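Local coordinates for DNA mismatch repair protein MUTS (PDB 1EWQ) that recognises mismatched bases in duplex DNA to begin mismatch repair and has a weak ATPase activity, at residues L86-Q97 against R109-P118; K709-E717 against Q727-Y737. All blocks are in the same frame, centred on the assembly; numbering follows the deposited sequence.

Contact 1: L86-Q97 against R109-P118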
loop_
_atom_site.group_PDB
_atom_site.type_symbol
_atom_site.label_atom_id
_atom_site.label_comp_id
_atom_site.label_asym_id
_atom_site.label_seq_id
_atom_site.Cartn_x
_atom_site.Cartn_y
_atom_site.Cartn_z
ATOM N N LEU C 86 -0.777 10.432 -10.537
ATOM C CA LEU C 86 -1.667 11.074 -9.579
ATOM C C LEU C 86 -1.726 10.328 -8.257
ATOM O O LEU C 86 -1.653 10.935 -7.187
ATOM C CB LEU C 86 -3.077 11.188 -10.161
ATOM C CG LEU C 86 -3.248 12.309 -11.188
ATOM C CD1 LEU C 86 -4.529 12.121 -11.961
ATOM C CD2 LEU C 86 -3.235 13.651 -10.471
ATOM N N LYS C 87 -1.845 9.008 -8.332
ATOM C CA LYS C 87 -1.947 8.199 -7.129
ATOM C C LYS C 87 -0.667 8.175 -6.303
ATOM O O LYS C 87 -0.683 7.806 -5.127
ATOM C CB LYS C 87 -2.399 6.789 -7.512
ATOM C CG LYS C 87 -3.704 6.825 -8.309
ATOM C CD LYS C 87 -4.277 5.448 -8.587
ATOM C CE LYS C 87 -5.564 5.555 -9.410
ATOM N NZ LYS C 87 -6.624 6.366 -8.729
HETATM N N MSE C 88 0.437 8.592 -6.908
HETATM C CA MSE C 88 1.701 8.619 -6.188
HETATM C C MSE C 88 1.926 9.959 -5.491
HETATM O O MSE C 88 2.879 10.111 -4.731
HETATM C CB MSE C 88 2.866 8.306 -7.136
HETATM C CG MSE C 88 3.015 6.822 -7.451
HETATM SE SE MSE C 88 4.289 6.400 -8.860
HETATM C CE MSE C 88 3.120 5.335 -9.981
ATOM N N GLY C 89 1.047 10.927 -5.745
ATOM C CA GLY C 89 1.183 12.227 -5.110
ATOM C C GLY C 89 1.700 13.361 -5.980
ATOM O O GLY C 89 2.041 14.424 -5.463
ATOM N N PHE C 90 1.764 13.150 -7.293
ATOM C CA PHE C 90 2.237 14.186 -8.212
ATOM C C PHE C 90 1.109 15.099 -8.684
ATOM O O PHE C 90 -0.059 14.718 -8.677
ATOM C CB PHE C 90 2.836 13.582 -9.490
ATOM C CG PHE C 90 4.118 12.822 -9.296
ATOM C CD1 PHE C 90 4.100 11.469 -8.974
ATOM C CD2 PHE C 90 5.346 13.451 -9.480
ATOM C CE1 PHE C 90 5.288 10.756 -8.845
ATOM C CE2 PHE C 90 6.539 12.746 -9.350
ATOM C CZ PHE C 90 6.512 11.401 -9.034
ATOM N N ARG C 91 1.478 16.307 -9.096
ATOM C CA ARG C 91 0.538 17.255 -9.693
ATOM C C ARG C 91 1.105 17.307 -11.114
ATOM O O ARG C 91 2.317 17.262 -11.282
ATOM C CB ARG C 91 0.631 18.650 -9.066
ATOM C CG ARG C 91 0.050 18.802 -7.663
ATOM C CD ARG C 91 -0.126 20.285 -7.346
ATOM N NE ARG C 91 -0.282 20.568 -5.926
ATOM C CZ ARG C 91 0.700 20.493 -5.032
ATOM N NH1 ARG C 91 1.923 20.143 -5.411
ATOM N NH2 ARG C 91 0.463 20.775 -3.756
ATOM N N LEU C 92 0.263 17.402 -12.135
ATOM C CA LEU C 92 0.788 17.414 -13.495
ATOM C C LEU C 92 0.442 18.633 -14.343
ATOM O O LEU C 92 -0.716 19.033 -14.440
ATOM C CB LEU C 92 0.322 16.164 -14.239
ATOM C CG LEU C 92 0.432 14.833 -13.495
ATOM C CD1 LEU C 92 -0.270 13.753 -14.297
ATOM C CD2 LEU C 92 1.887 14.496 -13.254
ATOM N N ALA C 93 1.464 19.213 -14.959
ATOM C CA ALA C 93 1.283 20.352 -15.852
ATOM C C ALA C 93 1.482 19.768 -17.246
ATOM O O ALA C 93 2.562 19.279 -17.575
ATOM C CB ALA C 93 2.320 21.426 -15.571
ATOM N N VAL C 94 0.427 19.801 -18.051
ATOM C CA VAL C 94 0.461 19.246 -19.396
ATOM C C VAL C 94 0.745 20.303 -20.447
ATOM O O VAL C 94 -0.052 21.216 -20.661
ATOM C CB VAL C 94 -0.877 18.550 -19.734
ATOM C CG1 VAL C 94 -0.897 18.111 -21.193
ATOM C CG2 VAL C 94 -1.064 17.350 -18.824
ATOM N N ALA C 95 1.895 20.175 -21.094
ATOM C CA ALA C 95 2.285 21.102 -22.139
ATOM C C ALA C 95 2.156 20.378 -23.470
ATOM O O ALA C 95 2.865 19.405 -23.725
ATOM C CB ALA C 95 3.708 21.559 -21.923
ATOM N N ASP C 96 1.236 20.839 -24.311
ATOM C CA ASP C 96 1.031 20.221 -25.616
ATOM C C ASP C 96 1.487 21.123 -26.754
ATOM O O ASP C 96 1.866 22.277 -26.546
ATOM C CB ASP C 96 -0.450 19.891 -25.840
ATOM C CG ASP C 96 -0.989 18.886 -24.843
ATOM O OD1 ASP C 96 -0.307 17.874 -24.595
ATOM O OD2 ASP C 96 -2.103 19.105 -24.323
ATOM N N GLN C 97 1.448 20.574 -27.962
ATOM C CA GLN C 97 1.800 21.320 -29.154
ATOM C C GLN C 97 0.492 21.965 -29.598
ATOM O O GLN C 97 -0.442 21.285 -30.014
ATOM C CB GLN C 97 2.358 20.374 -30.223
ATOM C CG GLN C 97 3.710 19.785 -29.830
ATOM C CD GLN C 97 4.263 18.802 -30.841
ATOM O OE1 GLN C 97 5.425 18.408 -30.762
ATOM N NE2 GLN C 97 3.431 18.395 -31.793
ATOM N N ARG C 109 4.695 25.509 -31.508
ATOM C CA ARG C 109 4.133 26.235 -30.370
ATOM C C ARG C 109 3.751 25.261 -29.258
ATOM O O ARG C 109 2.945 24.352 -29.469
ATOM C CB ARG C 109 2.878 27.020 -30.783
ATOM C CG ARG C 109 3.083 28.107 -31.842
ATOM C CD ARG C 109 1.743 28.760 -32.212
ATOM N NE ARG C 109 1.841 29.662 -33.360
ATOM C CZ ARG C 109 0.791 30.200 -33.980
ATOM N NH1 ARG C 109 -0.437 29.924 -33.560
ATOM N NH2 ARG C 109 0.967 31.013 -35.019
ATOM N N ARG C 110 4.330 25.451 -28.076
ATOM C CA ARG C 110 4.022 24.598 -26.935
ATOM C C ARG C 110 3.706 25.422 -25.697
ATOM O O ARG C 110 4.447 26.337 -25.326
ATOM C CB ARG C 110 5.176 23.637 -26.657
ATOM C CG ARG C 110 5.363 22.670 -27.797
ATOM C CD ARG C 110 6.536 21.730 -27.627
ATOM N NE ARG C 110 6.811 21.089 -28.907
ATOM C CZ ARG C 110 7.776 20.205 -29.121
ATOM N NH1 ARG C 110 8.574 19.840 -28.129
ATOM N NH2 ARG C 110 7.941 19.691 -30.331
ATOM N N GLU C 111 2.582 25.086 -25.072
ATOM C CA GLU C 111 2.124 25.771 -23.877
ATOM C C GLU C 111 1.429 24.754 -22.981
ATOM O O GLU C 111 1.071 23.661 -23.419
ATOM C CB GLU C 111 1.121 26.866 -24.252
ATOM C CG GLU C 111 1.511 27.692 -25.467
ATOM C CD GLU C 111 0.368 28.551 -25.976
ATOM O OE1 GLU C 111 -0.702 27.992 -26.298
ATOM O OE2 GLU C 111 0.540 29.786 -26.057
ATOM N N VAL C 112 1.235 25.126 -21.723
ATOM C CA VAL C 112 0.557 24.259 -20.779
ATOM C C VAL C 112 -0.940 24.381 -21.044
ATOM O O VAL C 112 -1.516 25.451 -20.900
ATOM C CB VAL C 112 0.871 24.675 -19.331
ATOM C CG1 VAL C 112 0.117 23.780 -18.356
ATOM C CG2 VAL C 112 2.371 24.584 -19.085
ATOM N N THR C 113 -1.561 23.280 -21.446
ATOM C CA THR C 113 -2.989 23.262 -21.753
ATOM C C THR C 113 -3.877 23.020 -20.538
ATOM O O THR C 113 -5.023 23.465 -20.501
ATOM C CB THR C 113 -3.290 22.194 -22.839
ATOM O OG1 THR C 113 -2.994 22.745 -24.126
ATOM C CG2 THR C 113 -4.758 21.737 -22.800
ATOM N N GLN C 114 -3.350 22.324 -19.541
ATOM C CA GLN C 114 -4.133 22.030 -18.355
ATOM C C GLN C 114 -3.280 21.435 -17.263
ATOM O O GLN C 114 -2.212 20.884 -17.521
ATOM C CB GLN C 114 -5.245 21.044 -18.695
ATOM C CG GLN C 114 -4.755 19.841 -19.465
ATOM C CD GLN C 114 -5.762 18.719 -19.492
ATOM O OE1 GLN C 114 -5.602 17.741 -20.227
ATOM N NE2 GLN C 114 -6.805 18.846 -18.681
ATOM N N LEU C 115 -3.768 21.553 -16.037
ATOM C CA LEU C 115 -3.081 21.014 -14.888
ATOM C C LEU C 115 -3.931 19.860 -14.382
ATOM O O LEU C 115 -5.162 19.911 -14.464
ATOM C CB LEU C 115 -2.956 22.086 -13.805
ATOM C CG LEU C 115 -2.260 23.385 -14.230
ATOM C CD1 LEU C 115 -2.204 24.346 -13.049
ATOM C CD2 LEU C 115 -0.854 23.082 -14.724
ATOM N N LEU C 116 -3.287 18.810 -13.894
ATOM C CA LEU C 116 -4.018 17.669 -13.359
ATOM C C LEU C 116 -3.688 17.530 -11.889
ATOM O O LEU C 116 -2.571 17.178 -11.529
ATOM C CB LEU C 116 -3.654 16.377 -14.090
ATOM C CG LEU C 116 -3.971 16.301 -15.586
ATOM C CD1 LEU C 116 -3.689 14.891 -16.087
ATOM C CD2 LEU C 116 -5.414 16.650 -15.837
ATOM N N THR C 117 -4.662 17.843 -11.044
ATOM C CA THR C 117 -4.485 17.744 -9.611
ATOM C C THR C 117 -5.666 16.938 -9.089
ATOM O O THR C 117 -6.754 17.003 -9.633
ATOM C CB THR C 117 -4.411 19.139 -8.957
ATOM O OG1 THR C 117 -5.707 19.745 -8.931
ATOM C CG2 THR C 117 -3.444 20.025 -9.750
ATOM N N PRO C 118 -5.462 16.175 -8.019
ATOM C CA PRO C 118 -6.522 15.341 -7.445
ATOM C C PRO C 118 -7.909 15.965 -7.333
ATOM O O PRO C 118 -8.899 15.327 -7.686
ATOM C CB PRO C 118 -5.936 14.911 -6.097
ATOM C CG PRO C 118 -5.005 16.031 -5.755
ATOM C CD PRO C 118 -4.345 16.340 -7.074
#
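Arg110 and Gln97 run side by side and point the same way at the end of an antiparallel strand pair in the mismatch-recognition domain, MutS domain I. From CB, 3.6 Å from Asp96 O, the arginine chain rises fully extended: CG lies 3.9 Å from Gln97 CG, CD passes the same methylene, NE comes within 3.5 Å of Gln97 CG, CZ lies near Gln97 OE1, and NH2 ends 2.9 Å from Gln97 OE1. The angle at that last pair is too poor for a hydrogen bond, although amide and guanidinium planes are only 28° apart. OE1 instead accepts from the backbone N of Gly37, while Gln97 NE2 bonds to a phosphate of the bound DNA and Arg110 NH2 makes a long, weak ion pair with one.

Leu92 and Leu116 exchange two backbone bonds, and Val94 N bonds to Gln114 O. The register then slips by one residue at a beta bulge, where Val94 O receives Thr113 N at 2.7 Å. Beyond it Asp96 and Glu111 pair again. Leu115 CD2 reaches across to Ala93 CB (3.7 Å), on the same face as Val112. On the other face, Leu92 CB meets Leu116 CB at 4.0 Å.

Helix 78-87 covers Leu92, Val94 and Leu116; strand 31-36 continues the sheet beyond 92-97, and helix 215-232 packs on Leu115 and Thr117.

Contact 2: K709-E717 against Q727-Y737. With SO4 (sulfate ion), chain F.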
loop_
_atom_site.group_PDB
_atom_site.type_symbol
_atom_site.label_atom_id
_atom_site.label_comp_id
_atom_site.label_asym_id
_atom_site.label_seq_id
_atom_site.Cartn_x
_atom_site.Cartn_y
_atom_site.Cartn_z
ATOM N N LYS C 709 -33.375 5.082 32.827
ATOM C CA LYS C 709 -33.925 3.760 32.563
ATOM C C LYS C 709 -32.806 2.718 32.496
ATOM O O LYS C 709 -31.731 2.974 31.950
ATOM C CB LYS C 709 -34.716 3.746 31.251
ATOM C CG LYS C 709 -35.323 2.393 30.949
ATOM C CD LYS C 709 -35.921 2.313 29.539
ATOM C CE LYS C 709 -37.167 3.170 29.397
ATOM N NZ LYS C 709 -37.726 3.043 28.031
ATOM N N ASN C 710 -33.068 1.542 33.051
ATOM C CA ASN C 710 -32.095 0.468 33.047
ATOM C C ASN C 710 -32.417 -0.672 32.083
ATOM O O ASN C 710 -33.557 -1.121 31.972
ATOM C CB ASN C 710 -31.929 -0.095 34.464
ATOM C CG ASN C 710 -30.994 0.744 35.315
ATOM O OD1 ASN C 710 -29.823 0.920 34.973
ATOM N ND2 ASN C 710 -31.504 1.266 36.425
ATOM N N LEU C 711 -31.380 -1.104 31.373
ATOM C CA LEU C 711 -31.426 -2.214 30.437
ATOM C C LEU C 711 -30.103 -2.952 30.665
ATOM O O LEU C 711 -29.192 -2.422 31.302
ATOM C CB LEU C 711 -31.504 -1.733 28.981
ATOM C CG LEU C 711 -32.798 -1.105 28.461
ATOM C CD1 LEU C 711 -32.646 -0.820 26.970
ATOM C CD2 LEU C 711 -33.972 -2.051 28.687
ATOM N N HIS C 712 -30.000 -4.175 30.158
ATOM C CA HIS C 712 -28.778 -4.941 30.325
ATOM C C HIS C 712 -28.759 -6.168 29.442
ATOM O O HIS C 712 -29.772 -6.555 28.850
ATOM C CB HIS C 712 -28.598 -5.386 31.791
ATOM C CG HIS C 712 -29.487 -6.527 32.201
ATOM N ND1 HIS C 712 -30.848 -6.394 32.367
ATOM C CD2 HIS C 712 -29.206 -7.827 32.460
ATOM C CE1 HIS C 712 -31.368 -7.561 32.710
ATOM N NE2 HIS C 712 -30.392 -8.447 32.770
ATOM N N VAL C 713 -27.580 -6.759 29.343
ATOM C CA VAL C 713 -27.402 -7.983 28.595
ATOM C C VAL C 713 -26.809 -8.934 29.621
ATOM O O VAL C 713 -26.256 -8.498 30.634
ATOM C CB VAL C 713 -26.442 -7.800 27.403
ATOM C CG1 VAL C 713 -27.122 -6.953 26.327
ATOM C CG2 VAL C 713 -25.153 -7.145 27.867
ATOM N N ALA C 714 -26.926 -10.226 29.374
ATOM C CA ALA C 714 -26.416 -11.190 30.323
ATOM C C ALA C 714 -25.633 -12.316 29.678
ATOM O O ALA C 714 -25.758 -12.584 28.477
ATOM C CB ALA C 714 -27.576 -11.764 31.140
ATOM N N ALA C 715 -24.806 -12.958 30.494
ATOM C CA ALA C 715 -24.020 -14.095 30.059
ATOM C C ALA C 715 -24.629 -15.259 30.826
ATOM O O ALA C 715 -25.284 -15.055 31.852
ATOM C CB ALA C 715 -22.564 -13.914 30.438
ATOM N N ARG C 716 -24.428 -16.470 30.328
ATOM C CA ARG C 716 -24.972 -17.654 30.977
ATOM C C ARG C 716 -23.896 -18.715 31.138
ATOM O O ARG C 716 -23.256 -19.111 30.166
ATOM C CB ARG C 716 -26.115 -18.217 30.142
ATOM C CG ARG C 716 -27.455 -18.232 30.845
ATOM C CD ARG C 716 -27.531 -19.329 31.891
ATOM N NE ARG C 716 -28.896 -19.477 32.396
ATOM C CZ ARG C 716 -29.265 -20.354 33.327
ATOM N NH1 ARG C 716 -28.367 -21.171 33.865
ATOM N NH2 ARG C 716 -30.534 -20.420 33.717
ATOM N N GLU C 717 -23.697 -19.163 32.371
ATOM C CA GLU C 717 -22.702 -20.187 32.662
ATOM C C GLU C 717 -23.394 -21.526 32.414
ATOM O O GLU C 717 -24.245 -21.944 33.198
ATOM C CB GLU C 717 -22.252 -20.053 34.124
ATOM C CG GLU C 717 -21.960 -18.599 34.513
ATOM C CD GLU C 717 -21.667 -18.402 35.992
ATOM O OE1 GLU C 717 -20.622 -18.903 36.462
ATOM O OE2 GLU C 717 -22.479 -17.744 36.683
ATOM N N GLN C 727 -29.513 -10.794 23.650
ATOM C CA GLN C 727 -30.843 -10.235 23.861
ATOM C C GLN C 727 -30.724 -9.074 24.848
ATOM O O GLN C 727 -30.107 -9.206 25.911
ATOM C CB GLN C 727 -31.810 -11.281 24.438
ATOM C CG GLN C 727 -32.283 -12.389 23.480
ATOM C CD GLN C 727 -31.205 -13.418 23.156
ATOM O OE1 GLN C 727 -30.359 -13.734 23.991
ATOM N NE2 GLN C 727 -31.246 -13.956 21.943
ATOM N N VAL C 728 -31.288 -7.929 24.496
ATOM C CA VAL C 728 -31.246 -6.795 25.405
ATOM C C VAL C 728 -32.435 -6.969 26.347
ATOM O O VAL C 728 -33.589 -7.003 25.920
ATOM C CB VAL C 728 -31.321 -5.459 24.646
ATOM C CG1 VAL C 728 -31.503 -4.309 25.622
ATOM C CG2 VAL C 728 -30.044 -5.265 23.848
ATOM N N LEU C 729 -32.128 -7.091 27.636
ATOM C CA LEU C 729 -33.124 -7.333 28.669
ATOM C C LEU C 729 -33.504 -6.116 29.509
ATOM O O LEU C 729 -32.731 -5.171 29.650
ATOM C CB LEU C 729 -32.613 -8.439 29.602
ATOM C CG LEU C 729 -32.041 -9.710 28.955
ATOM C CD1 LEU C 729 -31.349 -10.570 30.010
ATOM C CD2 LEU C 729 -33.162 -10.492 28.271
ATOM N N PRO C 730 -34.710 -6.138 30.097
ATOM C CA PRO C 730 -35.161 -5.021 30.926
ATOM C C PRO C 730 -34.455 -5.012 32.275
ATOM O O PRO C 730 -33.986 -6.047 32.741
ATOM C CB PRO C 730 -36.658 -5.279 31.060
ATOM C CG PRO C 730 -36.733 -6.773 31.037
ATOM C CD PRO C 730 -35.785 -7.130 29.925
ATOM N N GLY C 731 -34.384 -3.834 32.888
ATOM C CA GLY C 731 -33.753 -3.702 34.187
ATOM C C GLY C 731 -32.244 -3.798 34.146
ATOM O O GLY C 731 -31.665 -4.073 33.095
ATOM N N PRO C 732 -31.578 -3.560 35.288
ATOM C CA PRO C 732 -30.120 -3.610 35.425
ATOM C C PRO C 732 -29.614 -5.045 35.519
ATOM O O PRO C 732 -30.400 -5.976 35.689
ATOM C CB PRO C 732 -29.881 -2.843 36.717
ATOM C CG PRO C 732 -31.066 -3.264 37.539
ATOM C CD PRO C 732 -32.196 -3.105 36.548
ATOM N N ALA C 733 -28.305 -5.224 35.396
ATOM C CA ALA C 733 -27.732 -6.551 35.504
ATOM C C ALA C 733 -27.928 -6.910 36.970
ATOM O O ALA C 733 -27.974 -6.029 37.826
ATOM C CB ALA C 733 -26.252 -6.524 35.153
ATOM N N SER C 734 -28.065 -8.193 37.268
ATOM C CA SER C 734 -28.259 -8.597 38.656
ATOM C C SER C 734 -26.981 -9.240 39.181
ATOM O O SER C 734 -26.825 -9.458 40.378
ATOM C CB SER C 734 -29.429 -9.574 38.763
ATOM O OG SER C 734 -29.222 -10.701 37.934
ATOM N N LYS C 735 -26.064 -9.523 38.268
ATOM C CA LYS C 735 -24.801 -10.142 38.613
ATOM C C LYS C 735 -23.712 -9.622 37.675
ATOM O O LYS C 735 -24.002 -9.181 36.563
ATOM C CB LYS C 735 -24.919 -11.658 38.463
ATOM C CG LYS C 735 -26.110 -12.254 39.200
ATOM C CD LYS C 735 -26.279 -13.740 38.919
ATOM C CE LYS C 735 -27.388 -14.326 39.790
ATOM N NZ LYS C 735 -27.436 -15.822 39.710
ATOM N N SER C 736 -22.467 -9.668 38.142
ATOM C CA SER C 736 -21.317 -9.248 37.347
ATOM C C SER C 736 -20.729 -10.533 36.780
ATOM O O SER C 736 -20.881 -11.589 37.389
ATOM C CB SER C 736 -20.286 -8.577 38.236
ATOM O OG SER C 736 -19.948 -9.447 39.300
ATOM N N TYR C 737 -20.075 -10.458 35.623
ATOM C CA TYR C 737 -19.476 -11.652 35.027
ATOM C C TYR C 737 -17.968 -11.534 34.821
ATOM O O TYR C 737 -17.344 -12.412 34.224
ATOM C CB TYR C 737 -20.163 -11.996 33.692
ATOM C CG TYR C 737 -21.567 -12.532 33.861
ATOM C CD1 TYR C 737 -22.659 -11.667 33.956
ATOM C CD2 TYR C 737 -21.795 -13.900 34.030
ATOM C CE1 TYR C 737 -23.940 -12.150 34.224
ATOM C CE2 TYR C 737 -23.072 -14.393 34.300
ATOM C CZ TYR C 737 -24.139 -13.511 34.401
ATOM O OH TYR C 737 -25.390 -13.984 34.710
HETATM S S SO4 F . -19.491 -7.177 34.187
HETATM O O1 SO4 F . -19.035 -7.315 35.582
HETATM O O2 SO4 F . -20.324 -8.331 33.809
HETATM O O3 SO4 F . -20.269 -5.936 34.070
HETATM O O4 SO4 F . -18.315 -7.114 33.304
#
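His712 and Leu729 form the hydrogen-bonded pair of a beta hairpin, strands 708-716 and 723-730, at one side of the P-loop ATPase sheet of MutS domain V. Among backbone bonds, Leu729 N to His712 O is short at 2.7 Å, and His712 N returns to Leu729 O. Farther on, the bond from Gly731 N to Asn710 O is weak, as the second chain turns out of the sheet at the positive phi of Gly731.

The imidazole supplies the polar side-chain contact. With His712 CG set between the backbone N and the carbonyl carbon (chi1 76°), the ring lies against the chain at 730-732, where it leaves the strand. His712 ND1 donates to Gly731 O at 2.6 Å. This donor stands well above the carbonyl plane, 53° out of it. Leu729 CB covers one ring face, and Pro732 O sits over the centre of the other.

Apolar contacts make up the rest of the strand pairing. Leu711 CD1 touches Val728 CG1 at 3.9 Å, Val713 CG1 approaches Val728 CG2, and Asn710 CB rests 3.7 Å from Pro732 CD while its ND2 bonds to Thr701 O. Val713 also packs on Ala587 of the predicted ATP-binding loop.

Tyr737, at the N-cap of helix 738-744, holds the far end. Ala715 CB sits over one face of the Tyr737 ring in a CH-pi contact, 3.8 Å from the ring centroid. The sulfate, also bound by Thr668 and Ser669 of the second subunit, accepts the Tyr737 backbone N through O2 at 2.8 Å.

In the fold
Contact 1 and contact 2 sit on opposite sides of the chain's centre, about 62 Å apart between centres and about 42 Å between nearest atoms, so they do not touch. Each pairs an outermost strand of a mixed sheet with its antiparallel neighbour, but in different domains. Contact 1, in domain I, has its nearest atom about 3 Å from the bound DNA; the nearest atom of contact 2, in domain V, is about 59 Å from the bound DNA. There the side chain of Val713 comes about 3 Å from that of Lys589, in the predicted ATP site. Contact 1 thus belongs to the DNA-binding part of the subunit and contact 2 to its nucleotide-binding part.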